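Local coordinates for protein CytC3 (Streptomyces sp., PDB 3GJB) that is probably a non-haem iron(II)- and 2-oxoglutarate-dependent halogenase of the PhyH family, one that chlorinates a carrier-bound amino acid, at residues Thr146-Thr151 with Gly255-Tyr260; Leu99-Glu104 with Arg259-Gln264; Ile26-Ile31 with Tyr222-Lys227; Glu79-Pro84 with Gly287-Ser292. One frame throughout, in Å; residues are numbered along the deposited sequence.

In the fold
Strand 25-30, near the N terminus, opens the first loop, which contact 3 closes when residues 222-227 pack on it. Helix 75-82 opens the second, and contact 4 closes it at 287-292, near the C terminus; these two loops cross. Inside the loop of contact 4 lie contacts 1 and 2, which start on strands 147-152 and 98-108 and both end on strand 253-262, sharing R259 and Y260. Both also cross contact 3. Together they touch five strands of one antiparallel sheet: contacts 1 and 2 pair three central neighbours, contact 4 sets a helix against the border strand 289-292, and contact 3 ties the opposite border strand to the segment leading out of the smaller sheet.

Contact 1 of 4, residues Thr146-Thr151 with Gly255-Tyr260; sequences TITVWT and GFAARY. With AKG (2-oxoglutaric acid), chain E.
The R259 guanidinium lies between T148 CG2 over one face and O3 of a bound 2-oxoglutarate over the other, with R259 NE 3.4 Å from that O3. E104, on the next strand, pairs with its NE as a salt bridge. G255 CA sits over a face of the W150 six-membered ring, 3.7 Å from its centroid, in a CH-pi contact, while I147 O lies at the edge of the Y260 ring. The strands are central antiparallel neighbours in the double-stranded beta-helix, the cupin fold of this family. V149 with A258 and T151 with F256 are hydrogen-bonded pairs, V149 N reaching A258 O at 2.8 Å. R259 runs extended beside T148, putting NH1 2.8 Å from T148 OG1. A leucine here would probably leave the E104 carboxylate with the more distant R102 as its charge partner and 2-oxoglutarate O3 without the guanidinium lying over it. A water donates to V149 O and to F256 O, 2.7 Å from the latter, and bonds T151 OG1, which H80 NE2 also holds.

Contact 2 of 4, residues Leu99-Glu104 with Arg259-Gln264; sequences LCWRSE and RYVPTQ. With AKG (2-oxoglutaric acid), chain E.
E104 and R259 carry the charged interaction. E104 OE2 accepts from R259 NE at 2.9 Å, close to the guanidinium plane but from above the plane of the carboxylate, and a weak bond from R259 NH2 joins it; the two planes stand 66° apart. R102 completes the network through a long salt bridge to E104, and its NH2 makes a weak bond to O1 of 2-oxoglutarate. Among backbone bonds, L99 and V261 pair both ways, with L99 N to V261 O at 2.9 Å. Beyond C100 the antiparallel pairing carries a beta bulge: W101 and R102 together face R259, whose O takes W101 N while its N gives to R102 O at 2.7 Å. Aromatic and apolar contacts fill the rest. C100 SG stands above a face of the Y260 ring, 4.5 Å from its centroid. With CG wedged between backbone N and carbonyl carbon (chi1 67°), the W101 indole folds back across the R259 chain, NE1 3.5 Å from R259 CB, its N-H going to T146. V261 CG2 touches W101 CD1 at 3.8 Å.

Contact 3 of 4, residues Ile26-Ile31 with Tyr222-Lys227; sequences IGPVKI and YPMVLK
Strand 25-30 is a border strand of the larger sheet of the cupin fold, and at G27-P28 its flank receives the run M224-L226, leading on from P223. The meeting is small and apolar, burying 160 Å² in all. The peptide bond before P28 is cis, and the proline ring points at the incoming segment. L226 CD2 presses on P28 CB at 3.5 Å, the two side chains crossing at a slant, while P28 CG lies 3.9 Å from V225 O. M224 starts with CG anti to its backbone N (chi1 -174°), then bends at its next two torsions, which curls the thioether back to the strand: SD comes 4.2 Å from P28 CG, and CE lies 3.7 Å from G27 O. Strand 25-30 pairs with strand 230-235, which lies on the same side as the 222-227 segment, and V29 touches R89 of helix 84-94. M224 reaches both sheets, its backbone bonded to L163 and its side chain lying on V232 of strand 230-235.

Contact 4 of 4, residues Glu79-Pro84 with Gly287-Ser292; sequences EHIMRP and GAVLTS
M82, of helix 75-82, reaches over to T291 and V289 with its sulfur. CB and CG, the latter anti to the carbonyl carbon (chi1 -70°), make no close contact with the strand and serve as the spacer; the bends at the next two torsions bring the thioether to it, M82 and T291 lying alongside and pointing opposite ways. SD is the atom that touches most: it lies 3.5 Å from T291 OG1, 3.8 Å from T291 CA and 4.1 Å from V289 CG1. The terminal CE goes on over the backbone, 3.9 Å from T291 O and 4.2 Å from L290 O. An alanine here would be likely to leave T291 OG1 and V289 CG1 without the thioether packed on them. Next to M82, I81 CD1 meets V289 CG1 at 3.9 Å, the side chains at about a right angle. T291 OG1 gives a weak hydrogen bond of 3.3 Å to I81 O, a carbonyl that also accepts from Y260 OH. Helix 75-82 thus sits over the edge strand and its two inner neighbours: V289 and T291 bond to C100 and L98 of strand 98-108, I81 packs on C100 and on A258 of strand 253-262, T291 touches V87 of helix 84-94, and F312 lies against both M82 and V289.

Contact 1 of 4, residues Thr146-Thr151 with Gly255-Tyr260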
loop_
_atom_site.group_PDB
_atom_site.type_symbol
_atom_site.label_atom_id
_atom_site.label_comp_id
_atom_site.label_asym_id
_atom_site.label_seq_id
_atom_site.Cartn_x
_atom_site.Cartn_y
_atom_site.Cartn_z
ATOM N N THR A 146 -8.848 -1.514 3.623
ATOM C CA THR A 146 -8.068 -0.396 3.111
ATOM C C THR A 146 -7.688 -0.667 1.654
ATOM O O THR A 146 -7.214 -1.750 1.333
ATOM C CB THR A 146 -6.777 -0.199 3.953
ATOM O OG1 THR A 146 -5.950 0.805 3.355
ATOM C CG2 THR A 146 -5.990 -1.490 4.041
ATOM N N ILE A 147 -7.909 0.296 0.765
ATOM C CA ILE A 147 -7.532 0.089 -0.631
ATOM C C ILE A 147 -6.022 0.047 -0.706
ATOM O O ILE A 147 -5.336 0.970 -0.251
ATOM C CB ILE A 147 -8.051 1.212 -1.575
ATOM C CG1 ILE A 147 -9.569 1.323 -1.462
ATOM C CG2 ILE A 147 -7.745 0.878 -3.030
ATOM C CD1 ILE A 147 -10.262 0.089 -1.800
ATOM N N THR A 148 -5.517 -1.043 -1.275
ATOM C CA THR A 148 -4.087 -1.257 -1.422
ATOM C C THR A 148 -3.670 -1.114 -2.883
ATOM O O THR A 148 -4.297 -1.680 -3.772
ATOM C CB THR A 148 -3.696 -2.664 -0.923
ATOM O OG1 THR A 148 -4.121 -2.818 0.437
ATOM C CG2 THR A 148 -2.196 -2.870 -1.008
ATOM N N VAL A 149 -2.619 -0.336 -3.117
ATOM C CA VAL A 149 -2.098 -0.126 -4.458
ATOM C C VAL A 149 -0.742 -0.804 -4.487
ATOM O O VAL A 149 0.239 -0.312 -3.920
ATOM C CB VAL A 149 -1.950 1.370 -4.783
ATOM C CG1 VAL A 149 -1.457 1.545 -6.215
ATOM C CG2 VAL A 149 -3.282 2.063 -4.592
ATOM N N TRP A 150 -0.706 -1.950 -5.152
ATOM C CA TRP A 150 0.494 -2.762 -5.238
ATOM C C TRP A 150 1.243 -2.477 -6.545
ATOM O O TRP A 150 0.832 -2.916 -7.618
ATOM C CB TRP A 150 0.074 -4.229 -5.158
ATOM C CG TRP A 150 1.107 -5.200 -4.658
ATOM C CD1 TRP A 150 1.185 -5.736 -3.403
ATOM C CD2 TRP A 150 2.120 -5.851 -5.438
ATOM N NE1 TRP A 150 2.174 -6.696 -3.355
ATOM C CE2 TRP A 150 2.765 -6.784 -4.589
ATOM C CE3 TRP A 150 2.542 -5.739 -6.770
ATOM C CZ2 TRP A 150 3.809 -7.602 -5.031
ATOM C CZ3 TRP A 150 3.581 -6.557 -7.214
ATOM C CH2 TRP A 150 4.201 -7.478 -6.344
ATOM N N THR A 151 2.339 -1.733 -6.446
ATOM C CA THR A 151 3.127 -1.398 -7.620
ATOM C C THR A 151 4.320 -2.326 -7.793
ATOM O O THR A 151 5.083 -2.565 -6.855
ATOM C CB THR A 151 3.655 0.042 -7.555
ATOM O OG1 THR A 151 2.555 0.947 -7.429
ATOM C CG2 THR A 151 4.438 0.381 -8.831
ATOM N N GLY A 255 7.541 -5.717 -4.831
ATOM C CA GLY A 255 6.307 -4.972 -4.911
ATOM C C GLY A 255 6.319 -3.898 -3.834
ATOM O O GLY A 255 6.836 -4.102 -2.737
ATOM N N PHE A 256 5.773 -2.736 -4.157
ATOM C CA PHE A 256 5.699 -1.660 -3.193
ATOM C C PHE A 256 4.223 -1.387 -3.028
ATOM O O PHE A 256 3.561 -0.996 -3.971
ATOM C CB PHE A 256 6.401 -0.411 -3.713
ATOM C CG PHE A 256 6.220 0.784 -2.828
ATOM C CD1 PHE A 256 6.782 0.814 -1.555
ATOM C CD2 PHE A 256 5.471 1.872 -3.255
ATOM C CE1 PHE A 256 6.604 1.915 -0.718
ATOM C CE2 PHE A 256 5.284 2.980 -2.424
ATOM C CZ PHE A 256 5.853 3.000 -1.154
ATOM N N ALA A 257 3.707 -1.598 -1.827
ATOM C CA ALA A 257 2.292 -1.384 -1.578
ATOM C C ALA A 257 2.029 -0.145 -0.754
ATOM O O ALA A 257 2.703 0.104 0.246
ATOM C CB ALA A 257 1.700 -2.593 -0.875
ATOM N N ALA A 258 1.037 0.625 -1.181
ATOM C CA ALA A 258 0.632 1.829 -0.473
ATOM C C ALA A 258 -0.844 1.610 -0.157
ATOM O O ALA A 258 -1.627 1.244 -1.038
ATOM C CB ALA A 258 0.819 3.051 -1.358
ATOM N N ARG A 259 -1.226 1.815 1.099
ATOM C CA ARG A 259 -2.616 1.601 1.498
ATOM C C ARG A 259 -3.351 2.908 1.820
ATOM O O ARG A 259 -2.820 3.793 2.506
ATOM C CB ARG A 259 -2.651 0.636 2.685
ATOM C CG ARG A 259 -1.994 -0.714 2.377
ATOM C CD ARG A 259 -1.839 -1.532 3.637
ATOM N NE ARG A 259 -1.039 -2.741 3.458
ATOM C CZ ARG A 259 -1.492 -3.890 2.965
ATOM N NH1 ARG A 259 -2.757 -4.015 2.581
ATOM N NH2 ARG A 259 -0.674 -4.929 2.887
ATOM N N TYR A 260 -4.579 3.014 1.315
ATOM C CA TYR A 260 -5.388 4.213 1.493
ATOM C C TYR A 260 -6.745 4.019 2.175
ATOM O O TYR A 260 -7.399 2.979 2.031
ATOM C CB TYR A 260 -5.640 4.877 0.136
ATOM C CG TYR A 260 -4.398 5.223 -0.647
ATOM C CD1 TYR A 260 -3.647 4.232 -1.288
ATOM C CD2 TYR A 260 -3.958 6.545 -0.737
ATOM C CE1 TYR A 260 -2.484 4.554 -1.997
ATOM C CE2 TYR A 260 -2.799 6.876 -1.438
ATOM C CZ TYR A 260 -2.065 5.879 -2.063
ATOM O OH TYR A 260 -0.904 6.211 -2.728
HETATM C C1 AKG E . 0.348 -5.644 10.832
HETATM O O1 AKG E . 1.015 -4.669 10.543
HETATM O O2 AKG E . 0.668 -6.356 11.921
HETATM C C2 AKG E . -0.826 -6.056 9.974
HETATM O O5 AKG E . -1.480 -7.042 10.278
HETATM C C3 AKG E . -1.172 -5.244 8.733
HETATM C C4 AKG E . -2.379 -5.807 7.961
HETATM C C5 AKG E . -2.654 -4.972 6.710
HETATM O O3 AKG E . -1.966 -4.007 6.435
HETATM O O4 AKG E . -3.670 -5.314 5.891
HETATM O O HOH W 1 2.329 1.321 -4.721
#

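Contact 2 of 4, residues Leu99-Glu104 with Arg259-Gln264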
loop_
_atom_site.group_PDB
_atom_site.type_symbol
_atom_site.label_atom_id
_atom_site.label_comp_id
_atom_site.label_asym_id
_atom_site.label_seq_id
_atom_site.Cartn_x
_atom_site.Cartn_y
_atom_site.Cartn_z
ATOM N N LEU A 99 -6.341 9.357 2.491
ATOM C CA LEU A 99 -5.202 9.259 3.380
ATOM C C LEU A 99 -4.397 8.019 3.023
ATOM O O LEU A 99 -4.960 6.952 2.759
ATOM C CB LEU A 99 -5.649 9.114 4.835
ATOM C CG LEU A 99 -6.387 10.268 5.507
ATOM C CD1 LEU A 99 -6.767 9.855 6.934
ATOM C CD2 LEU A 99 -5.487 11.502 5.517
ATOM N N CYS A 100 -3.081 8.176 2.986
ATOM C CA CYS A 100 -2.202 7.051 2.764
ATOM C C CYS A 100 -1.673 6.851 4.174
ATOM O O CYS A 100 -0.918 7.677 4.682
ATOM C CB CYS A 100 -1.053 7.394 1.822
ATOM S SG CYS A 100 0.086 6.000 1.645
ATOM N N TRP A 101 -2.086 5.769 4.820
ATOM C CA TRP A 101 -1.663 5.526 6.195
ATOM C C TRP A 101 -0.519 4.525 6.308
ATOM O O TRP A 101 0.002 4.281 7.400
ATOM C CB TRP A 101 -2.851 5.039 7.023
ATOM C CG TRP A 101 -3.341 3.696 6.597
ATOM C CD1 TRP A 101 -4.122 3.408 5.513
ATOM C CD2 TRP A 101 -3.057 2.449 7.231
ATOM N NE1 TRP A 101 -4.343 2.055 5.436
ATOM C CE2 TRP A 101 -3.702 1.442 6.481
ATOM C CE3 TRP A 101 -2.318 2.082 8.363
ATOM C CZ2 TRP A 101 -3.629 0.088 6.829
ATOM C CZ3 TRP A 101 -2.246 0.738 8.710
ATOM C CH2 TRP A 101 -2.897 -0.242 7.945
ATOM N N ARG A 102 -0.125 3.943 5.182
ATOM C CA ARG A 102 0.969 2.983 5.203
ATOM C C ARG A 102 1.458 2.523 3.842
ATOM O O ARG A 102 0.716 2.501 2.853
ATOM C CB ARG A 102 0.567 1.746 6.008
ATOM C CG ARG A 102 1.658 0.681 6.070
ATOM C CD ARG A 102 1.837 0.159 7.478
ATOM N NE ARG A 102 0.955 -0.958 7.753
ATOM C CZ ARG A 102 0.785 -1.498 8.953
ATOM N NH1 ARG A 102 1.427 -1.024 10.006
ATOM N NH2 ARG A 102 -0.013 -2.540 9.091
ATOM N N SER A 103 2.732 2.161 3.815
ATOM C CA SER A 103 3.365 1.619 2.631
ATOM C C SER A 103 4.343 0.574 3.169
ATOM O O SER A 103 4.870 0.714 4.278
ATOM C CB SER A 103 4.094 2.702 1.834
ATOM O OG SER A 103 5.249 3.161 2.502
ATOM N N GLU A 104 4.546 -0.490 2.401
ATOM C CA GLU A 104 5.448 -1.559 2.797
ATOM C C GLU A 104 5.957 -2.270 1.557
ATOM O O GLU A 104 5.337 -2.199 0.496
ATOM C CB GLU A 104 4.728 -2.554 3.714
ATOM C CG GLU A 104 3.418 -3.105 3.164
ATOM C CD GLU A 104 2.614 -3.874 4.213
ATOM O OE1 GLU A 104 3.044 -4.979 4.613
ATOM O OE2 GLU A 104 1.550 -3.369 4.645
ATOM N N ARG A 259 -1.226 1.815 1.099
ATOM C CA ARG A 259 -2.616 1.601 1.498
ATOM C C ARG A 259 -3.351 2.908 1.820
ATOM O O ARG A 259 -2.820 3.793 2.506
ATOM C CB ARG A 259 -2.651 0.636 2.685
ATOM C CG ARG A 259 -1.994 -0.714 2.377
ATOM C CD ARG A 259 -1.839 -1.532 3.637
ATOM N NE ARG A 259 -1.039 -2.741 3.458
ATOM C CZ ARG A 259 -1.492 -3.890 2.965
ATOM N NH1 ARG A 259 -2.757 -4.015 2.581
ATOM N NH2 ARG A 259 -0.674 -4.929 2.887
ATOM N N TYR A 260 -4.579 3.014 1.315
ATOM C CA TYR A 260 -5.388 4.213 1.493
ATOM C C TYR A 260 -6.745 4.019 2.175
ATOM O O TYR A 260 -7.399 2.979 2.031
ATOM C CB TYR A 260 -5.640 4.877 0.136
ATOM C CG TYR A 260 -4.398 5.223 -0.647
ATOM C CD1 TYR A 260 -3.647 4.232 -1.288
ATOM C CD2 TYR A 260 -3.958 6.545 -0.737
ATOM C CE1 TYR A 260 -2.484 4.554 -1.997
ATOM C CE2 TYR A 260 -2.799 6.876 -1.438
ATOM C CZ TYR A 260 -2.065 5.879 -2.063
ATOM O OH TYR A 260 -0.904 6.211 -2.728
ATOM N N VAL A 261 -7.155 5.047 2.913
ATOM C CA VAL A 261 -8.447 5.070 3.590
ATOM C C VAL A 261 -9.015 6.485 3.512
ATOM O O VAL A 261 -8.270 7.473 3.546
ATOM C CB VAL A 261 -8.350 4.701 5.094
ATOM C CG1 VAL A 261 -8.058 3.221 5.257
ATOM C CG2 VAL A 261 -7.290 5.559 5.779
ATOM N N PRO A 262 -10.341 6.604 3.364
ATOM C CA PRO A 262 -10.921 7.947 3.306
ATOM C C PRO A 262 -10.671 8.613 4.659
ATOM O O PRO A 262 -10.342 7.938 5.632
ATOM C CB PRO A 262 -12.403 7.677 3.025
ATOM C CG PRO A 262 -12.621 6.309 3.605
ATOM C CD PRO A 262 -11.372 5.574 3.170
ATOM N N THR A 263 -10.818 9.931 4.714
ATOM C CA THR A 263 -10.570 10.693 5.938
ATOM C C THR A 263 -11.405 10.344 7.175
ATOM O O THR A 263 -10.927 10.484 8.303
ATOM C CB THR A 263 -10.700 12.205 5.657
ATOM O OG1 THR A 263 -11.925 12.461 4.956
ATOM C CG2 THR A 263 -9.527 12.686 4.817
ATOM N N GLN A 264 -12.635 9.885 6.978
ATOM C CA GLN A 264 -13.484 9.536 8.113
ATOM C C GLN A 264 -12.989 8.297 8.854
ATOM O O GLN A 264 -13.484 7.977 9.941
ATOM C CB GLN A 264 -14.925 9.284 7.670
ATOM C CG GLN A 264 -15.083 8.068 6.786
ATOM C CD GLN A 264 -14.921 8.409 5.328
ATOM O OE1 GLN A 264 -14.136 9.287 4.968
ATOM N NE2 GLN A 264 -15.658 7.713 4.472
HETATM C C1 AKG E . 0.348 -5.644 10.832
HETATM O O1 AKG E . 1.015 -4.669 10.543
HETATM O O2 AKG E . 0.668 -6.356 11.921
HETATM C C2 AKG E . -0.826 -6.056 9.974
HETATM O O5 AKG E . -1.480 -7.042 10.278
HETATM C C3 AKG E . -1.172 -5.244 8.733
HETATM C C4 AKG E . -2.379 -5.807 7.961
HETATM C C5 AKG E . -2.654 -4.972 6.710
HETATM O O3 AKG E . -1.966 -4.007 6.435
HETATM O O4 AKG E . -3.670 -5.314 5.891
#

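Contact 3 of 4, residues Ile26-Ile31 with Tyr222-Lys227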
loop_
_atom_site.group_PDB
_atom_site.type_symbol
_atom_site.label_atom_id
_atom_site.label_comp_id
_atom_site.label_asym_id
_atom_site.label_seq_id
_atom_site.Cartn_x
_atom_site.Cartn_y
_atom_site.Cartn_z
ATOM N N ILE A 26 -8.579 -4.493 -9.417
ATOM C CA ILE A 26 -8.518 -3.995 -10.777
ATOM C C ILE A 26 -7.043 -3.848 -11.097
ATOM O O ILE A 26 -6.293 -3.233 -10.339
ATOM C CB ILE A 26 -9.233 -2.606 -10.924
ATOM C CG1 ILE A 26 -9.196 -2.135 -12.373
ATOM C CG2 ILE A 26 -8.546 -1.561 -10.092
ATOM C CD1 ILE A 26 -10.131 -2.882 -13.264
ATOM N N GLY A 27 -6.626 -4.432 -12.209
ATOM C CA GLY A 27 -5.238 -4.340 -12.607
ATOM C C GLY A 27 -5.046 -5.152 -13.865
ATOM O O GLY A 27 -5.894 -5.973 -14.186
ATOM N N PRO A 28 -3.951 -4.940 -14.607
ATOM C CA PRO A 28 -2.893 -3.965 -14.302
ATOM C C PRO A 28 -3.286 -2.531 -14.660
ATOM O O PRO A 28 -4.078 -2.310 -15.574
ATOM C CB PRO A 28 -1.722 -4.431 -15.171
ATOM C CG PRO A 28 -2.063 -5.860 -15.539
ATOM C CD PRO A 28 -3.547 -5.812 -15.718
ATOM N N VAL A 29 -2.747 -1.562 -13.930
ATOM C CA VAL A 29 -2.989 -0.154 -14.229
ATOM C C VAL A 29 -1.603 0.444 -14.284
ATOM O O VAL A 29 -0.765 0.166 -13.423
ATOM C CB VAL A 29 -3.822 0.583 -13.146
ATOM C CG1 VAL A 29 -5.239 0.039 -13.127
ATOM C CG2 VAL A 29 -3.168 0.449 -11.785
ATOM N N LYS A 30 -1.346 1.242 -15.308
ATOM C CA LYS A 30 -0.038 1.849 -15.465
ATOM C C LYS A 30 0.167 3.054 -14.567
ATOM O O LYS A 30 -0.638 3.982 -14.569
ATOM C CB LYS A 30 0.178 2.257 -16.920
ATOM C CG LYS A 30 1.415 3.099 -17.133
ATOM C CD LYS A 30 2.408 2.410 -18.031
ATOM C CE LYS A 30 1.815 2.165 -19.403
ATOM N NZ LYS A 30 1.338 3.437 -20.014
ATOM N N ILE A 31 1.250 3.030 -13.799
ATOM C CA ILE A 31 1.592 4.137 -12.914
ATOM C C ILE A 31 2.787 4.837 -13.556
ATOM O O ILE A 31 2.837 6.058 -13.647
ATOM C CB ILE A 31 2.016 3.642 -11.509
ATOM C CG1 ILE A 31 0.913 2.774 -10.896
ATOM C CG2 ILE A 31 2.330 4.836 -10.611
ATOM C CD1 ILE A 31 -0.410 3.479 -10.712
ATOM N N TYR A 222 -6.640 -16.660 -11.548
ATOM C CA TYR A 222 -5.827 -15.809 -12.408
ATOM C C TYR A 222 -4.586 -15.182 -11.754
ATOM O O TYR A 222 -4.644 -14.659 -10.640
ATOM C CB TYR A 222 -6.705 -14.710 -13.010
ATOM N N PRO A 223 -3.441 -15.233 -12.456
ATOM C CA PRO A 223 -2.155 -14.686 -12.011
ATOM C C PRO A 223 -2.118 -13.207 -12.374
ATOM O O PRO A 223 -2.385 -12.844 -13.518
ATOM C CB PRO A 223 -1.126 -15.458 -12.843
ATOM C CG PRO A 223 -1.916 -16.556 -13.534
ATOM C CD PRO A 223 -3.272 -15.971 -13.716
ATOM N N MET A 224 -1.781 -12.353 -11.418
ATOM C CA MET A 224 -1.713 -10.926 -11.699
ATOM C C MET A 224 -0.264 -10.552 -12.036
ATOM O O MET A 224 0.465 -10.033 -11.184
ATOM C CB MET A 224 -2.227 -10.132 -10.484
ATOM C CG MET A 224 -2.340 -8.622 -10.689
ATOM S SD MET A 224 -3.257 -8.116 -12.180
ATOM C CE MET A 224 -4.970 -8.553 -11.736
ATOM N N VAL A 225 0.155 -10.830 -13.274
ATOM C CA VAL A 225 1.518 -10.511 -13.690
ATOM C C VAL A 225 1.600 -9.026 -14.019
ATOM O O VAL A 225 0.692 -8.462 -14.631
ATOM C CB VAL A 225 1.983 -11.368 -14.907
ATOM C CG1 VAL A 225 1.690 -12.843 -14.649
ATOM C CG2 VAL A 225 1.328 -10.902 -16.167
ATOM N N LEU A 226 2.693 -8.392 -13.604
ATOM C CA LEU A 226 2.859 -6.963 -13.806
ATOM C C LEU A 226 4.235 -6.599 -14.317
ATOM O O LEU A 226 5.228 -7.218 -13.948
ATOM C CB LEU A 226 2.640 -6.225 -12.483
ATOM C CG LEU A 226 1.303 -6.332 -11.755
ATOM C CD1 LEU A 226 1.484 -5.935 -10.294
ATOM C CD2 LEU A 226 0.277 -5.449 -12.432
ATOM N N LYS A 227 4.290 -5.581 -15.166
ATOM C CA LYS A 227 5.568 -5.111 -15.669
ATOM C C LYS A 227 6.009 -4.065 -14.669
ATOM O O LYS A 227 5.207 -3.612 -13.856
ATOM C CB LYS A 227 5.410 -4.468 -17.044
ATOM C CG LYS A 227 5.499 -5.455 -18.185
ATOM C CD LYS A 227 4.155 -5.720 -18.808
ATOM C CE LYS A 227 3.695 -4.542 -19.641
ATOM N NZ LYS A 227 2.379 -4.838 -20.279
#

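Contact 4 of 4, residues Glu79-Pro84 with Gly287-Ser292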
loop_
_atom_site.group_PDB
_atom_site.type_symbol
_atom_site.label_atom_id
_atom_site.label_comp_id
_atom_site.label_asym_id
_atom_site.label_seq_id
_atom_site.Cartn_x
_atom_site.Cartn_y
_atom_site.Cartn_z
ATOM N N GLU A 79 6.688 10.795 -3.255
ATOM C CA GLU A 79 6.028 11.197 -4.485
ATOM C C GLU A 79 5.131 10.080 -5.010
ATOM O O GLU A 79 4.040 10.324 -5.522
ATOM C CB GLU A 79 7.063 11.543 -5.551
ATOM C CG GLU A 79 6.438 11.936 -6.877
ATOM C CD GLU A 79 7.458 12.034 -7.983
ATOM O OE1 GLU A 79 8.663 12.066 -7.669
ATOM O OE2 GLU A 79 7.052 12.089 -9.163
ATOM N N HIS A 80 5.606 8.849 -4.878
ATOM C CA HIS A 80 4.862 7.691 -5.344
ATOM C C HIS A 80 3.441 7.647 -4.775
ATOM O O HIS A 80 2.478 7.512 -5.525
ATOM C CB HIS A 80 5.617 6.404 -4.978
ATOM C CG HIS A 80 5.179 5.208 -5.767
ATOM N ND1 HIS A 80 5.654 4.938 -7.032
ATOM C CD2 HIS A 80 4.245 4.261 -5.506
ATOM C CE1 HIS A 80 5.030 3.881 -7.520
ATOM N NE2 HIS A 80 4.170 3.452 -6.613
ATOM N N ILE A 81 3.302 7.782 -3.458
ATOM C CA ILE A 81 1.983 7.720 -2.835
ATOM C C ILE A 81 1.105 8.919 -3.178
ATOM O O ILE A 81 -0.114 8.879 -2.990
ATOM C CB ILE A 81 2.086 7.546 -1.285
ATOM C CG1 ILE A 81 2.780 8.748 -0.638
ATOM C CG2 ILE A 81 2.866 6.281 -0.962
ATOM C CD1 ILE A 81 1.851 9.619 0.157
ATOM N N MET A 82 1.727 9.971 -3.708
ATOM C CA MET A 82 1.017 11.188 -4.112
ATOM C C MET A 82 0.616 11.172 -5.594
ATOM O O MET A 82 -0.190 11.990 -6.048
ATOM C CB MET A 82 1.899 12.415 -3.851
ATOM C CG MET A 82 2.102 12.743 -2.379
ATOM S SD MET A 82 0.519 13.006 -1.551
ATOM C CE MET A 82 0.171 14.737 -1.959
ATOM N N ARG A 83 1.185 10.243 -6.348
ATOM C CA ARG A 83 0.909 10.152 -7.775
ATOM C C ARG A 83 -0.552 10.160 -8.197
ATOM O O ARG A 83 -1.379 9.425 -7.652
ATOM C CB ARG A 83 1.603 8.920 -8.356
ATOM C CG ARG A 83 2.996 9.219 -8.847
ATOM C CD ARG A 83 2.903 10.005 -10.134
ATOM N NE ARG A 83 4.163 10.642 -10.486
ATOM C CZ ARG A 83 4.463 11.049 -11.713
ATOM N NH1 ARG A 83 3.590 10.879 -12.701
ATOM N NH2 ARG A 83 5.632 11.630 -11.953
ATOM N N PRO A 84 -0.889 11.022 -9.173
ATOM C CA PRO A 84 -2.240 11.173 -9.722
ATOM C C PRO A 84 -2.743 9.854 -10.303
ATOM O O PRO A 84 -3.934 9.536 -10.212
ATOM C CB PRO A 84 -2.053 12.240 -10.799
ATOM C CG PRO A 84 -1.008 13.110 -10.205
ATOM C CD PRO A 84 -0.014 12.105 -9.659
ATOM N N GLY A 287 2.570 9.652 10.825
ATOM C CA GLY A 287 1.471 10.501 10.438
ATOM C C GLY A 287 0.894 9.948 9.156
ATOM O O GLY A 287 1.625 9.385 8.347
ATOM N N ALA A 288 -0.415 10.064 8.982
ATOM C CA ALA A 288 -1.041 9.616 7.752
ATOM C C ALA A 288 -0.863 10.812 6.819
ATOM O O ALA A 288 -0.675 11.940 7.280
ATOM C CB ALA A 288 -2.521 9.322 7.972
ATOM N N VAL A 289 -0.912 10.578 5.516
ATOM C CA VAL A 289 -0.727 11.661 4.567
ATOM C C VAL A 289 -1.995 11.961 3.797
ATOM O O VAL A 289 -2.587 11.062 3.199
ATOM C CB VAL A 289 0.406 11.318 3.572
ATOM C CG1 VAL A 289 0.503 12.385 2.482
ATOM C CG2 VAL A 289 1.722 11.204 4.322
ATOM N N LEU A 290 -2.426 13.223 3.828
ATOM C CA LEU A 290 -3.619 13.622 3.091
ATOM C C LEU A 290 -3.178 13.746 1.639
ATOM O O LEU A 290 -2.542 14.714 1.238
ATOM C CB LEU A 290 -4.174 14.961 3.587
ATOM C CG LEU A 290 -5.439 15.414 2.839
ATOM C CD1 LEU A 290 -6.567 14.430 3.078
ATOM C CD2 LEU A 290 -5.846 16.798 3.301
ATOM N N THR A 291 -3.536 12.741 0.862
ATOM C CA THR A 291 -3.170 12.643 -0.536
ATOM C C THR A 291 -4.004 13.494 -1.492
ATOM O O THR A 291 -3.553 13.865 -2.582
ATOM C CB THR A 291 -3.224 11.166 -0.921
ATOM O OG1 THR A 291 -1.917 10.601 -0.768
ATOM C CG2 THR A 291 -3.749 10.978 -2.300
ATOM N N SER A 292 -5.225 13.803 -1.082
ATOM C CA SER A 292 -6.108 14.617 -1.901
ATOM C C SER A 292 -7.254 15.094 -1.034
ATOM O O SER A 292 -7.440 14.598 0.076
ATOM C CB SER A 292 -6.650 13.795 -3.063
ATOM O OG SER A 292 -7.295 12.632 -2.582
#